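PDB 3I44: aldehyde dehydrogenase, which probably oxidises aldehydes to the corresponding carboxylic acids with NAD(P)+ as the electron acceptor, as other members of its family do. Local coordinates for residues S110-D118 with G335-V346. The protein carries 1 engineered substitution. Numbering follows the deposited sequence.
With NA (sodium ion), chain B.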
ATOM      1  N   SER A 110      -5.834  14.560  29.796  1.00 21.70           N
ATOM      2  CA  SER A 110      -5.511  14.072  31.142  1.00 22.08           C
ATOM      3  C   SER A 110      -6.714  13.335  31.757  1.00 22.23           C
ATOM      4  O   SER A 110      -6.597  12.190  32.221  1.00 20.99           O
ATOM      5  CB  SER A 110      -5.111  15.248  32.041  1.00 22.05           C
ATOM      6  OG  SER A 110      -4.616  14.803  33.276  1.00 21.64           O
ATOM      7  N   MET A 111      -7.863  13.992  31.723  1.00 22.95           N
ATOM      8  CA  MET A 111      -9.089  13.416  32.294  1.00 24.29           C
ATOM      9  C   MET A 111      -9.539  12.103  31.669  1.00 24.26           C
ATOM     10  O   MET A 111      -9.856  11.170  32.392  1.00 24.50           O
ATOM     11  CB  MET A 111     -10.248  14.421  32.199  1.00 25.36           C
ATOM     12  CG  MET A 111     -11.583  13.858  32.653  1.00 27.83           C
ATOM     13  SD  MET A 111     -12.848  15.163  32.788  1.00 33.52           S
ATOM     14  CE  MET A 111     -13.416  15.318  31.123  1.00 31.74           C
ATOM     15  N   GLU A 112      -9.581  12.045  30.337  1.00 25.08           N
ATOM     16  CA  GLU A 112     -10.147  10.894  29.592  1.00 25.04           C
ATOM     17  C   GLU A 112      -9.212   9.690  29.477  1.00 24.58           C
ATOM     18  O   GLU A 112      -9.692   8.558  29.395  1.00 23.45           O
ATOM     19  CB  GLU A 112     -10.620  11.343  28.190  1.00 26.04           C
ATOM     20  CG  GLU A 112      -9.472  11.593  27.192  1.00 29.55           C
ATOM     21  CD  GLU A 112      -9.913  12.086  25.791  1.00 34.43           C
ATOM     22  OE1 GLU A 112     -11.102  12.277  25.578  1.00 35.25           O
ATOM     23  OE2 GLU A 112      -9.048  12.220  24.884  1.00 39.42           O
ATOM     24  N   MET A 113      -7.881   9.902  29.465  1.00 23.62           N
ATOM     25  CA  MET A 113      -6.961   8.770  29.348  1.00 22.41           C
ATOM     26  C   MET A 113      -5.855   8.687  30.395  1.00 22.17           C
ATOM     27  O   MET A 113      -5.068   7.747  30.399  1.00 20.88           O
ATOM     28  CB  MET A 113      -6.439   8.608  27.898  1.00 22.28           C
ATOM     29  CG  MET A 113      -5.788   9.813  27.265  1.00 23.06           C
ATOM     30  SD  MET A 113      -4.179  10.097  28.002  1.00 22.49           S
ATOM     31  CE  MET A 113      -3.316   8.539  27.663  1.00 18.15           C
ATOM     32  N   GLY A 114      -5.794   9.670  31.290  1.00 21.92           N
ATOM     33  CA  GLY A 114      -4.975   9.578  32.493  1.00 21.59           C
ATOM     34  C   GLY A 114      -3.608  10.226  32.428  1.00 22.20           C
ATOM     35  O   GLY A 114      -2.840  10.107  33.404  1.00 22.18           O
ATOM     36  N   ALA A 115      -3.273  10.890  31.308  1.00 21.33           N
ATOM     37  CA  ALA A 115      -1.966  11.534  31.196  1.00 21.78           C
ATOM     38  C   ALA A 115      -1.741  12.558  32.311  1.00 22.16           C
ATOM     39  O   ALA A 115      -2.539  13.471  32.464  1.00 22.61           O
ATOM     40  CB  ALA A 115      -1.785  12.193  29.816  1.00 21.34           C
ATOM     41  N   PRO A 116      -0.653  12.425  33.093  1.00 22.94           N
ATOM     42  CA  PRO A 116      -0.398  13.491  34.062  1.00 23.22           C
ATOM     43  C   PRO A 116      -0.348  14.867  33.391  1.00 23.43           C
ATOM     44  O   PRO A 116       0.261  15.007  32.344  1.00 23.17           O
ATOM     45  CB  PRO A 116       0.952  13.131  34.662  1.00 23.29           C
ATOM     46  CG  PRO A 116       1.025  11.603  34.512  1.00 24.67           C
ATOM     47  CD  PRO A 116       0.325  11.327  33.199  1.00 24.23           C
ATOM     48  N   ILE A 117      -1.028  15.834  33.982  1.00 23.28           N
ATOM     49  CA  ILE A 117      -1.333  17.115  33.362  1.00 24.10           C
ATOM     50  C   ILE A 117      -0.133  17.883  32.786  1.00 24.70           C
ATOM     51  O   ILE A 117      -0.265  18.509  31.730  1.00 24.73           O
ATOM     52  CB  ILE A 117      -2.169  18.008  34.339  1.00 24.85           C
ATOM     53  CG1 ILE A 117      -2.716  19.256  33.646  1.00 25.10           C
ATOM     54  CG2 ILE A 117      -1.362  18.362  35.575  1.00 25.06           C
ATOM     55  CD1 ILE A 117      -3.824  18.986  32.628  1.00 25.96           C
ATOM     56  N   ASP A 118       1.030  17.838  33.426  1.00 24.86           N
ATOM     57  CA  ASP A 118       2.183  18.538  32.847  1.00 24.62           C
ATOM     58  C   ASP A 118       2.505  17.951  31.475  1.00 23.79           C
ATOM     59  O   ASP A 118       2.616  18.694  30.484  1.00 24.06           O
ATOM     60  CB  ASP A 118       3.427  18.436  33.731  1.00 24.31           C
ATOM     61  CG  ASP A 118       3.297  19.206  35.031  1.00 26.75           C
ATOM     62  OD1 ASP A 118       2.393  20.075  35.136  1.00 26.81           O
ATOM     63  OD2 ASP A 118       4.114  18.910  35.942  1.00 25.43           O
ATOM     64  N   GLY A 335      -3.903  11.741  37.032  1.00 28.06           N
ATOM     65  CA  GLY A 335      -3.719  12.622  35.885  1.00 28.80           C
ATOM     66  C   GLY A 335      -3.790  14.086  36.269  1.00 29.32           C
ATOM     67  O   GLY A 335      -3.076  14.908  35.714  1.00 28.45           O
ATOM     68  N   HIS A 336      -4.658  14.408  37.231  1.00 30.45           N
ATOM     69  CA  HIS A 336      -4.950  15.801  37.577  1.00 30.68           C
ATOM     70  C   HIS A 336      -3.801  16.470  38.377  1.00 31.29           C
ATOM     71  O   HIS A 336      -3.732  17.669  38.416  1.00 32.11           O
ATOM     72  CB  HIS A 336      -6.297  15.919  38.309  1.00 31.33           C
ATOM     73  CG  HIS A 336      -6.336  15.217  39.650  1.00 33.11           C
ATOM     74  ND1 HIS A 336      -5.742  15.737  40.786  1.00 34.66           N
ATOM     75  CD2 HIS A 336      -6.908  14.045  40.027  1.00 34.99           C
ATOM     76  CE1 HIS A 336      -5.926  14.902  41.796  1.00 36.48           C
ATOM     77  NE2 HIS A 336      -6.641  13.873  41.367  1.00 35.70           N
ATOM     78  N   GLN A 337      -2.905  15.701  38.990  1.00 31.72           N
ATOM     79  CA  GLN A 337      -1.759  16.252  39.724  1.00 32.04           C
ATOM     80  C   GLN A 337      -0.584  16.657  38.828  1.00 30.87           C
ATOM     81  O   GLN A 337      -0.179  15.891  37.942  1.00 29.55           O
ATOM     82  CB  GLN A 337      -1.174  15.215  40.691  1.00 33.09           C
ATOM     83  CG  GLN A 337      -1.826  15.092  42.051  1.00 37.48           C
ATOM     84  CD  GLN A 337      -1.068  14.074  42.935  1.00 42.57           C
ATOM     85  OE1 GLN A 337       0.066  13.650  42.621  1.00 43.96           O
ATOM     86  NE2 GLN A 337      -1.704  13.669  44.034  1.00 46.77           N
ATOM     87  N   THR A 338       0.017  17.810  39.138  1.00 29.58           N
ATOM     88  CA  THR A 338       1.225  18.276  38.464  1.00 29.16           C
ATOM     89  C   THR A 338       2.392  17.399  38.870  1.00 29.00           C
ATOM     90  O   THR A 338       2.295  16.621  39.820  1.00 29.92           O
ATOM     91  CB  THR A 338       1.531  19.747  38.789  1.00 29.26           C
ATOM     92  OG1 THR A 338       1.764  19.882  40.189  1.00 31.15           O
ATOM     93  CG2 THR A 338       0.368  20.671  38.385  1.00 27.68           C
ATOM     94  N   GLY A 339       3.496  17.487  38.137  1.00 29.56           N
ATOM     95  CA  GLY A 339       4.701  16.655  38.426  1.00 29.06           C
ATOM     96  C   GLY A 339       4.973  15.585  37.386  1.00 29.13           C
ATOM     97  O   GLY A 339       4.208  15.412  36.434  1.00 28.74           O
ATOM     98  N   ASN A 340       6.067  14.858  37.574  1.00 29.61           N
ATOM     99  CA  ASN A 340       6.533  13.885  36.598  1.00 30.05           C
ATOM    100  C   ASN A 340       6.349  12.419  37.007  1.00 29.43           C
ATOM    101  O   ASN A 340       7.089  11.546  36.578  1.00 29.10           O
ATOM    102  CB  ASN A 340       8.009  14.157  36.311  1.00 31.64           C
ATOM    103  CG  ASN A 340       8.884  13.843  37.503  1.00 33.90           C
ATOM    104  OD1 ASN A 340       8.386  13.723  38.619  1.00 37.91           O
ATOM    105  ND2 ASN A 340      10.191  13.700  37.275  1.00 39.45           N
ATOM    106  N   HIS A 341       5.372  12.139  37.851  1.00 28.43           N
ATOM    107  CA  HIS A 341       4.938  10.764  38.069  1.00 26.87           C
ATOM    108  C   HIS A 341       4.319  10.239  36.741  1.00 26.14           C
ATOM    109  O   HIS A 341       4.027  11.036  35.836  1.00 25.40           O
ATOM    110  CB  HIS A 341       3.879  10.762  39.182  1.00 26.81           C
ATOM    111  CG  HIS A 341       2.695  11.653  38.900  1.00 25.16           C
ATOM    112  ND1 HIS A 341       2.721  13.017  39.089  1.00 25.83           N
ATOM    113  CD2 HIS A 341       1.454  11.366  38.448  1.00 23.45           C
ATOM    114  CE1 HIS A 341       1.546  13.529  38.768  1.00 24.84           C
ATOM    115  NE2 HIS A 341       0.757  12.546  38.381  1.00 23.15           N
ATOM    116  N   ILE A 342       4.157   8.916  36.612  1.00 25.06           N
ATOM    117  CA  ILE A 342       3.301   8.337  35.571  1.00 24.39           C
ATOM    118  C   ILE A 342       1.849   8.235  36.097  1.00 24.85           C
ATOM    119  O   ILE A 342       1.601   8.241  37.327  1.00 24.26           O
ATOM    120  CB  ILE A 342       3.831   6.979  35.012  1.00 24.12           C
ATOM    121  CG1 ILE A 342       3.699   5.832  36.031  1.00 24.00           C
ATOM    122  CG2 ILE A 342       5.334   7.122  34.536  1.00 22.43           C
ATOM    123  CD1 ILE A 342       4.228   4.517  35.508  1.00 21.41           C
ATOM    124  N   GLY A 343       0.897   8.237  35.173  1.00 24.69           N
ATOM    125  CA  GLY A 343      -0.530   8.184  35.500  1.00 23.77           C
ATOM    126  C   GLY A 343      -1.008   6.742  35.505  1.00 23.92           C
ATOM    127  O   GLY A 343      -0.192   5.798  35.402  1.00 21.83           O
ATOM    128  N   PRO A 344      -2.339   6.551  35.622  1.00 23.85           N
ATOM    129  CA  PRO A 344      -2.861   5.206  35.447  1.00 23.46           C
ATOM    130  C   PRO A 344      -2.766   4.768  33.983  1.00 23.98           C
ATOM    131  O   PRO A 344      -2.525   5.607  33.080  1.00 24.37           O
ATOM    132  CB  PRO A 344      -4.319   5.360  35.849  1.00 23.22           C
ATOM    133  CG  PRO A 344      -4.650   6.715  35.517  1.00 22.94           C
ATOM    134  CD  PRO A 344      -3.428   7.528  35.806  1.00 23.20           C
ATOM    135  N   VAL A 345      -2.924   3.469  33.742  1.00 23.20           N
ATOM    136  CA  VAL A 345      -3.243   3.019  32.391  1.00 23.51           C
ATOM    137  C   VAL A 345      -4.725   3.333  32.109  1.00 23.73           C
ATOM    138  O   VAL A 345      -5.498   3.694  33.012  1.00 23.88           O
ATOM    139  CB  VAL A 345      -2.876   1.546  32.131  1.00 23.58           C
ATOM    140  CG1 VAL A 345      -1.378   1.325  32.388  1.00 21.19           C
ATOM    141  CG2 VAL A 345      -3.769   0.592  32.953  1.00 22.94           C
ATOM    142  N   VAL A 346      -5.113   3.244  30.847  1.00 23.81           N
ATOM    143  CA  VAL A 346      -6.320   3.941  30.376  1.00 24.07           C
ATOM    144  C   VAL A 346      -7.626   3.288  30.830  1.00 24.29           C
ATOM    145  O   VAL A 346      -8.626   3.985  31.001  1.00 25.07           O
ATOM    146  CB  VAL A 346      -6.361   4.061  28.817  1.00 23.49           C
ATOM    147  CG1 VAL A 346      -6.458   2.691  28.155  1.00 23.53           C
ATOM    148  CG2 VAL A 346      -7.535   4.966  28.367  1.00 22.96           C
TER
HETATM  149 NA    NA B 477     -11.448   6.935  29.193  1.00 24.91          NA
HETATM  150  O   HOH W   1      -2.527   7.119  30.773  1.00 19.69           O
HETATM  151  O   HOH W   2       1.701  16.428  35.780  1.00 22.77           O
HETATM  152  O   HOH W   3     -10.820   5.126  29.860  1.00 30.80           O
HETATM  153  O   HOH W   4     -13.519   5.296  28.931  1.00 28.12           O
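Pro-116 wedges its ring into the curl of loop 335-346, where the packing is close. Its CG lies 3.3 Å from His-341 O and 3.4 Å from Gly-343 N, while its CB comes obliquely to the His-341 ring, 3.8 Å from NE2, a nitrogen hydrogen-bonded to Pro-334 O. Gly-335 O accepts a bent bond from Ile-117 N (2.8 Å, 134° at the hydrogen) and a CA-H contact from Pro-116. A chi1 of -172° swings Ser-110 OG under the turn, where it donates to Ala-115 O at 2.6 Å and lies 2.9 Å from Gly-335 O. Towards the sodium ion the segments meet more sparsely: Met-113 CB touches Val-346 CG2, and a water bridges Met-113 O and Pro-344 O. Glu-112 O binds the ion with Ile-46 O and Ile-199 O; a water modelled doubtfully close to it donates to Val-346 O. On the solvent side, Gly-339 N donates a hydrogen bond to Asp-118 OD2 (2.7 Å, 158°) from above the carboxylate plane, and another water links Asp-118 N to Gln-337 O and Gly-339 O. This is the tight turn joining helix 102-113 to helix 117-141, with positive-phi Gly-114 and N-cap Pro-116, packed against an interhelical loop of the aldehyde dehydrogenase fold.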